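Local coordinates for beta-L-arabinobiosidase (Bacteroides thetaiotaomicron, PDB 5MQR), which is a pectin-degrading glycosidase that probably releases arabinose-containing units, with sialidase activity a less certain assignment, at residues Glu873-Thr877 / Asp878-Asn882; Tyr903-Ala906 / Trp907-Ile910; Tyr796-Gly799 / Asp800-Gly804. All blocks are in the same frame, centred on the assembly; numbering follows the deposited sequence.

All three contacts lie in the MGH1-like glycoside hydrolase part of the chain, a six-hairpin type of helical fold. They come in series, and none nests in or crosses another. Contact 3 comes first, turning the chain in the long connection between helices 768-788 and 820-839. Contact 1 follows beyond strand 871-872 and folds its loop back on itself. Contact 2 comes last, carrying helix 901-904 into a 3-10 run. Contacts 1 and 3 have centres about 14 Å apart and share Arg-819 as a neighbour. Contact 2 reaches back toward contact 1, because Tyr-903 meets Phe-872 just before that loop.

Contact 1: residues Glu873-Thr877 / Asp878-Asn882; sequences ETMRT and DSSAN
Asp-878 follows Thr-877 at the tip of a tight turn, and their side chains lie next to each other, pointing the same way. Asp-878 OD2 is 4.1 Å from Thr-877 CB. Ser-879 contributes its backbone: its O accepts a hydrogen bond from Arg-876 N at 3.0 Å, bent to 130° at the hydrogen.

Ser-880 faces Met-875, a selenomethionine here, as a non-hydrogen-bonded antiparallel pair. This single beta bridge makes the loop hairpin-like without a regular ladder. CB of Met-875 points away, but the chain bends back at chi2 (54°) and chi3. SE thus comes 3.4 Å from Ser-880 N, and CE rests against Ser-880 CB. Ser-880 OG is 2.6 Å from water 1, which can also donate to Thr-874 O, and it accepts a weak bond from Asn-882 N.

Ala-881 N donates a nearly straight hydrogen bond to Thr-874 O (3.0 Å, 163°). Its CB sits over the centre of the Arg-876 guanidinium, 4.0 Å above the plane. That group is held from outside: NE binds Ser-810 O, and NH2 makes a weak bond to Ile-809 O.

Asn-882 presents its CA to Glu-873 OE1 at 3.2 Å. Extended beyond CG, the Glu-873 chain reaches along to Asn-882; OE1 accepts weakly from Val-883 N, the next residue, and OE2 is hydrogen-bonded to His-869 ND1. Asn-882 OD1 accepts from Asn-866 ND2.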
# COMPACT_ATOMS: atom_id res chain seq x y z
N GLU A 873 -6.81 10.55 -45.61
CA GLU A 873 -7.41 9.54 -46.46
C GLU A 873 -6.45 9.10 -47.57
O GLU A 873 -5.51 9.82 -47.92
CB GLU A 873 -8.71 10.07 -47.08
CG GLU A 873 -9.79 10.42 -46.05
CD GLU A 873 -11.08 10.92 -46.68
OE1 GLU A 873 -11.21 10.90 -47.92
OE2 GLU A 873 -12.00 11.34 -45.91
N THR A 874 -6.73 7.91 -48.09
CA THR A 874 -6.00 7.32 -49.19
C THR A 874 -6.10 8.21 -50.41
O THR A 874 -7.14 8.80 -50.67
CB THR A 874 -6.60 5.95 -49.56
OG1 THR A 874 -6.45 5.06 -48.45
CG2 THR A 874 -5.92 5.36 -50.78
N MSE A 875 -4.99 8.35 -51.12
CA MSE A 875 -4.97 9.15 -52.34
C MSE A 875 -4.92 8.11 -53.44
O MSE A 875 -3.98 7.31 -53.51
CB MSE A 875 -3.81 10.14 -52.17
CG MSE A 875 -3.60 11.21 -53.23
SE MSE A 875 -5.21 12.33 -53.58
CE MSE A 875 -5.61 13.26 -51.93
N ARG A 876 -5.97 8.05 -54.25
CA ARG A 876 -5.96 7.23 -55.46
C ARG A 876 -5.14 7.95 -56.55
O ARG A 876 -4.70 9.09 -56.35
CB ARG A 876 -7.39 6.90 -55.95
CG ARG A 876 -8.23 6.12 -54.93
CD ARG A 876 -9.43 5.45 -55.60
NE ARG A 876 -10.22 4.62 -54.68
CZ ARG A 876 -11.51 4.78 -54.38
NH1 ARG A 876 -12.25 5.76 -54.90
NH2 ARG A 876 -12.09 3.93 -53.55
N THR A 877 -4.94 7.27 -57.68
CA THR A 877 -4.16 7.77 -58.82
C THR A 877 -4.37 9.26 -59.12
O THR A 877 -3.40 9.97 -59.35
CB THR A 877 -4.50 6.95 -60.08
OG1 THR A 877 -4.54 5.56 -59.73
CG2 THR A 877 -3.47 7.20 -61.19
N ASP A 878 -5.63 9.72 -59.08
CA ASP A 878 -6.00 11.09 -59.47
C ASP A 878 -6.54 11.98 -58.37
O ASP A 878 -6.19 13.17 -58.32
CB ASP A 878 -7.03 11.02 -60.59
CG ASP A 878 -6.43 10.54 -61.90
OD1 ASP A 878 -5.57 11.26 -62.47
OD2 ASP A 878 -6.81 9.44 -62.35
N SER A 879 -7.42 11.45 -57.53
CA SER A 879 -8.00 12.22 -56.44
C SER A 879 -8.15 11.36 -55.18
O SER A 879 -7.87 10.15 -55.21
CB SER A 879 -9.36 12.77 -56.86
OG SER A 879 -10.25 11.70 -57.05
N SER A 880 -8.59 12.00 -54.10
CA SER A 880 -8.81 11.31 -52.83
C SER A 880 -9.80 10.16 -52.99
O SER A 880 -10.64 10.19 -53.89
CB SER A 880 -9.35 12.27 -51.77
OG SER A 880 -9.33 11.66 -50.50
N ALA A 881 -9.69 9.16 -52.14
CA ALA A 881 -10.65 8.07 -52.11
C ALA A 881 -11.99 8.54 -51.57
O ALA A 881 -12.98 7.85 -51.77
CB ALA A 881 -10.13 6.90 -51.31
N ASN A 882 -12.01 9.69 -50.88
CA ASN A 882 -13.24 10.27 -50.34
C ASN A 882 -14.00 9.27 -49.49
O ASN A 882 -15.20 9.06 -49.69
CB ASN A 882 -14.14 10.82 -51.45
CG ASN A 882 -13.56 12.04 -52.10
OD1 ASN A 882 -12.99 12.92 -51.44
ND2 ASN A 882 -13.71 12.12 -53.41
O HOH W 1 -6.95 11.85 -49.52

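Contact 2: residues Tyr903-Ala906 / Trp907-Ile910; sequences YEVA and WKEI
Trp-907 N donates to Glu-904 O at 2.9 Å, with an angle of 150° at the hydrogen. One residue on, Lys-908 N donates to Val-905 O at 3.0 Å. A third bond, from Glu-909 N to Ala-906 O, is weak at 3.3 Å. Each bond spans three residues, as in a 3-10 helix. Ala-906 N to Tyr-903 O and Ile-910 N to Trp-907 O repeat the same spacing on either end. The run therefore carries the weakly bonded helix 901-904 onward as a series of 3-10 turns.

Val-905 O has a second polar neighbour. Water 2 lies 2.7 Å from Val-905 O and 2.8 Å from Glu-909 OE2, and probably bridges the two. The Glu-909 chain bends at chi2 (-54°), which keeps its carboxylate on this side. Its OE1 forms a salt bridge with Arg-928 NH1.

Between the two segments the side-chain packing is light. The extended Lys-908 chain and the Val-905 side chain cross obliquely, with Val-905 CG2 3.9 Å from Lys-908 CD. Trp-907 CB is 3.4 Å from Glu-904 O. Glu-904 O also lies at the edge of the indole, near its plane, 3.8 Å from Trp-907 CD1.

Three other rings meet the indole. It stacks with Phe-961 and Tyr-889 and meets Trp-892 edge-to-face. The turns touch helix 948-964 through Trp-907 and Ile-910, and helix 890-893 through Tyr-903, Ala-906 and Trp-907.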
# COMPACT_ATOMS: atom_id res chain seq x y z
N TYR A 903 -6.38 19.69 -37.58
CA TYR A 903 -6.38 18.21 -37.61
C TYR A 903 -7.27 17.58 -36.54
O TYR A 903 -7.76 16.48 -36.76
CB TYR A 903 -4.96 17.64 -37.55
CG TYR A 903 -4.06 18.10 -38.66
CD1 TYR A 903 -4.35 17.83 -39.99
CD2 TYR A 903 -2.88 18.82 -38.38
CE1 TYR A 903 -3.52 18.26 -41.00
CE2 TYR A 903 -2.05 19.25 -39.39
CZ TYR A 903 -2.37 18.97 -40.70
OH TYR A 903 -1.53 19.43 -41.72
N GLU A 904 -7.47 18.27 -35.41
CA GLU A 904 -8.33 17.80 -34.27
C GLU A 904 -9.67 17.25 -34.72
O GLU A 904 -10.12 16.21 -34.25
CB GLU A 904 -8.68 18.92 -33.27
CG GLU A 904 -7.58 19.34 -32.30
CD GLU A 904 -8.10 20.09 -31.04
OE1 GLU A 904 -9.26 19.88 -30.60
OE2 GLU A 904 -7.30 20.87 -30.46
N VAL A 905 -10.30 17.97 -35.62
CA VAL A 905 -11.67 17.68 -36.01
C VAL A 905 -11.85 16.23 -36.51
O VAL A 905 -12.91 15.67 -36.32
CB VAL A 905 -12.17 18.72 -37.03
CG1 VAL A 905 -11.53 18.49 -38.38
CG2 VAL A 905 -13.68 18.69 -37.16
N ALA A 906 -10.81 15.61 -37.08
CA ALA A 906 -10.84 14.17 -37.44
C ALA A 906 -11.29 13.24 -36.30
O ALA A 906 -12.00 12.27 -36.51
CB ALA A 906 -9.48 13.72 -37.96
N TRP A 907 -10.87 13.59 -35.09
CA TRP A 907 -11.17 12.79 -33.92
C TRP A 907 -12.64 12.87 -33.47
O TRP A 907 -13.06 12.06 -32.65
CB TRP A 907 -10.22 13.15 -32.78
CG TRP A 907 -8.85 12.64 -33.05
CD1 TRP A 907 -7.78 13.36 -33.45
CD2 TRP A 907 -8.43 11.30 -32.94
NE1 TRP A 907 -6.69 12.53 -33.61
CE2 TRP A 907 -7.06 11.26 -33.30
CE3 TRP A 907 -9.07 10.11 -32.58
CZ2 TRP A 907 -6.33 10.07 -33.30
CZ3 TRP A 907 -8.34 8.93 -32.58
CH2 TRP A 907 -6.98 8.92 -32.93
N LYS A 908 -13.41 13.81 -34.01
CA LYS A 908 -14.84 13.88 -33.69
C LYS A 908 -15.58 12.65 -34.18
O LYS A 908 -16.60 12.29 -33.60
CB LYS A 908 -15.49 15.15 -34.26
CG LYS A 908 -15.03 16.40 -33.56
CD LYS A 908 -15.79 17.64 -34.00
CE LYS A 908 -15.38 18.83 -33.13
NZ LYS A 908 -16.22 20.04 -33.36
N GLU A 909 -15.06 11.99 -35.21
CA GLU A 909 -15.72 10.81 -35.78
C GLU A 909 -15.71 9.60 -34.86
O GLU A 909 -16.45 8.66 -35.06
CB GLU A 909 -15.12 10.47 -37.14
CG GLU A 909 -15.22 11.60 -38.14
CD GLU A 909 -16.66 12.10 -38.30
OE1 GLU A 909 -17.49 11.29 -38.76
OE2 GLU A 909 -16.94 13.27 -37.94
N ILE A 910 -14.88 9.63 -33.83
CA ILE A 910 -14.89 8.62 -32.79
C ILE A 910 -16.23 8.59 -32.04
O ILE A 910 -16.69 7.51 -31.63
CB ILE A 910 -13.70 8.82 -31.83
CG1 ILE A 910 -12.37 8.62 -32.55
CG2 ILE A 910 -13.74 7.88 -30.64
CD1 ILE A 910 -12.14 7.27 -33.19
O HOH W 2 -14.89 15.22 -38.12

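Contact 3: residues Tyr796-Gly799 / Asp800-Gly804; sequences YWQG and DVQDG
Gln-798 packs against the 3-10 turn 801-803 and touches Gln-802 and Asp-803. Its CB is 3.9 Å from Asp-803 OD1. CG lies anti to the backbone N (chi1 -173°), which brings it to 3.5 Å from Asp-803 OD1. The chain then bends at chi2, and CD rests 3.4 Å from Gln-802 CB. The two glutamine side chains cross at about a right angle, with their amide planes 74° apart. At the tip, OE1 also lies against Gln-802 CB and takes a weak bond from Gly-799 N within its own segment. NE2 passes 3.6 Å from Gln-802 CB and donates to Ser-751 OG, which is also hydrogen-bonded to Asp-803 OD1 and so links the Gln-798 amide with the Asp-803 carboxylate.

The backbone turns beside it. Gly-799 O accepts from Asp-803 N at 3.3 Å, and more weakly from Gln-802 N at 2.9 Å. One carbonyl thus takes an i+4 bond and a weaker i+3 bond at the start of the 3-10 segment 801-803, which Gly-804 N to Val-801 O continues. Gln-802 OE1 folds back to 3.7 Å from Gly-799 CA.

Asp-803 OD2 ties the turn to the start of helix 820-839 through Thr-821 OG1 and a salt bridge to Arg-819. Gln-798 packs on Ile-822 of that helix and on Trp-785 of helix 768-788, so it touches both helices.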
# COMPACT_ATOMS: atom_id res chain seq x y z
N TYR A 796 4.58 6.85 -50.44
CA TYR A 796 4.56 5.39 -50.52
C TYR A 796 3.20 4.93 -51.05
O TYR A 796 2.18 5.60 -50.85
CB TYR A 796 4.93 4.73 -49.17
CG TYR A 796 6.43 4.78 -48.83
CD1 TYR A 796 7.01 5.93 -48.32
CD2 TYR A 796 7.26 3.68 -49.07
CE1 TYR A 796 8.38 5.99 -48.04
CE2 TYR A 796 8.61 3.73 -48.79
CZ TYR A 796 9.18 4.89 -48.27
OH TYR A 796 10.53 4.98 -48.00
N TRP A 797 3.21 3.83 -51.79
CA TRP A 797 1.99 3.13 -52.16
C TRP A 797 2.01 1.78 -51.53
O TRP A 797 3.07 1.23 -51.24
CB TRP A 797 1.83 2.96 -53.67
CG TRP A 797 2.90 2.16 -54.34
CD1 TRP A 797 4.03 2.65 -54.93
CD2 TRP A 797 2.95 0.74 -54.50
NE1 TRP A 797 4.78 1.63 -55.45
CE2 TRP A 797 4.14 0.44 -55.20
CE3 TRP A 797 2.11 -0.32 -54.12
CZ2 TRP A 797 4.52 -0.88 -55.54
CZ3 TRP A 797 2.49 -1.64 -54.45
CH2 TRP A 797 3.68 -1.90 -55.14
N GLN A 798 0.82 1.23 -51.32
CA GLN A 798 0.69 -0.18 -51.01
C GLN A 798 -0.66 -0.67 -51.44
O GLN A 798 -1.65 0.04 -51.28
CB GLN A 798 0.84 -0.41 -49.51
CG GLN A 798 0.88 -1.87 -49.12
CD GLN A 798 2.11 -2.60 -49.60
OE1 GLN A 798 2.30 -2.81 -50.79
NE2 GLN A 798 2.94 -3.04 -48.66
N GLY A 799 -0.70 -1.87 -51.99
CA GLY A 799 -1.98 -2.56 -52.19
C GLY A 799 -2.65 -2.86 -50.86
O GLY A 799 -1.96 -3.20 -49.88
N ASP A 800 -3.96 -2.71 -50.77
CA ASP A 800 -4.61 -2.85 -49.45
C ASP A 800 -4.45 -4.26 -48.86
O ASP A 800 -4.28 -4.40 -47.66
CB ASP A 800 -6.06 -2.30 -49.41
CG ASP A 800 -7.06 -3.10 -50.28
OD1 ASP A 800 -6.66 -3.99 -51.07
OD2 ASP A 800 -8.27 -2.80 -50.16
N VAL A 801 -4.38 -5.28 -49.71
CA VAL A 801 -4.10 -6.67 -49.29
C VAL A 801 -2.74 -6.78 -48.55
O VAL A 801 -2.61 -7.53 -47.58
CB VAL A 801 -4.14 -7.66 -50.51
CG1 VAL A 801 -3.82 -9.09 -50.08
CG2 VAL A 801 -5.50 -7.62 -51.22
N GLN A 802 -1.76 -6.01 -49.02
CA GLN A 802 -0.40 -6.01 -48.46
C GLN A 802 -0.26 -5.12 -47.21
O GLN A 802 0.75 -5.21 -46.55
CB GLN A 802 0.66 -5.64 -49.52
CG GLN A 802 0.95 -6.74 -50.50
CD GLN A 802 -0.20 -6.99 -51.44
OE1 GLN A 802 -0.76 -6.06 -52.01
NE2 GLN A 802 -0.58 -8.25 -51.58
N ASP A 803 -1.27 -4.30 -46.90
CA ASP A 803 -1.46 -3.79 -45.53
C ASP A 803 -2.19 -4.79 -44.63
O ASP A 803 -2.44 -4.47 -43.48
CB ASP A 803 -2.26 -2.48 -45.50
CG ASP A 803 -1.47 -1.29 -45.96
OD1 ASP A 803 -0.23 -1.25 -45.81
OD2 ASP A 803 -2.10 -0.35 -46.45
N GLY A 804 -2.50 -5.99 -45.12
CA GLY A 804 -3.39 -6.91 -44.42
C GLY A 804 -4.85 -6.51 -44.42
O GLY A 804 -5.62 -7.00 -43.60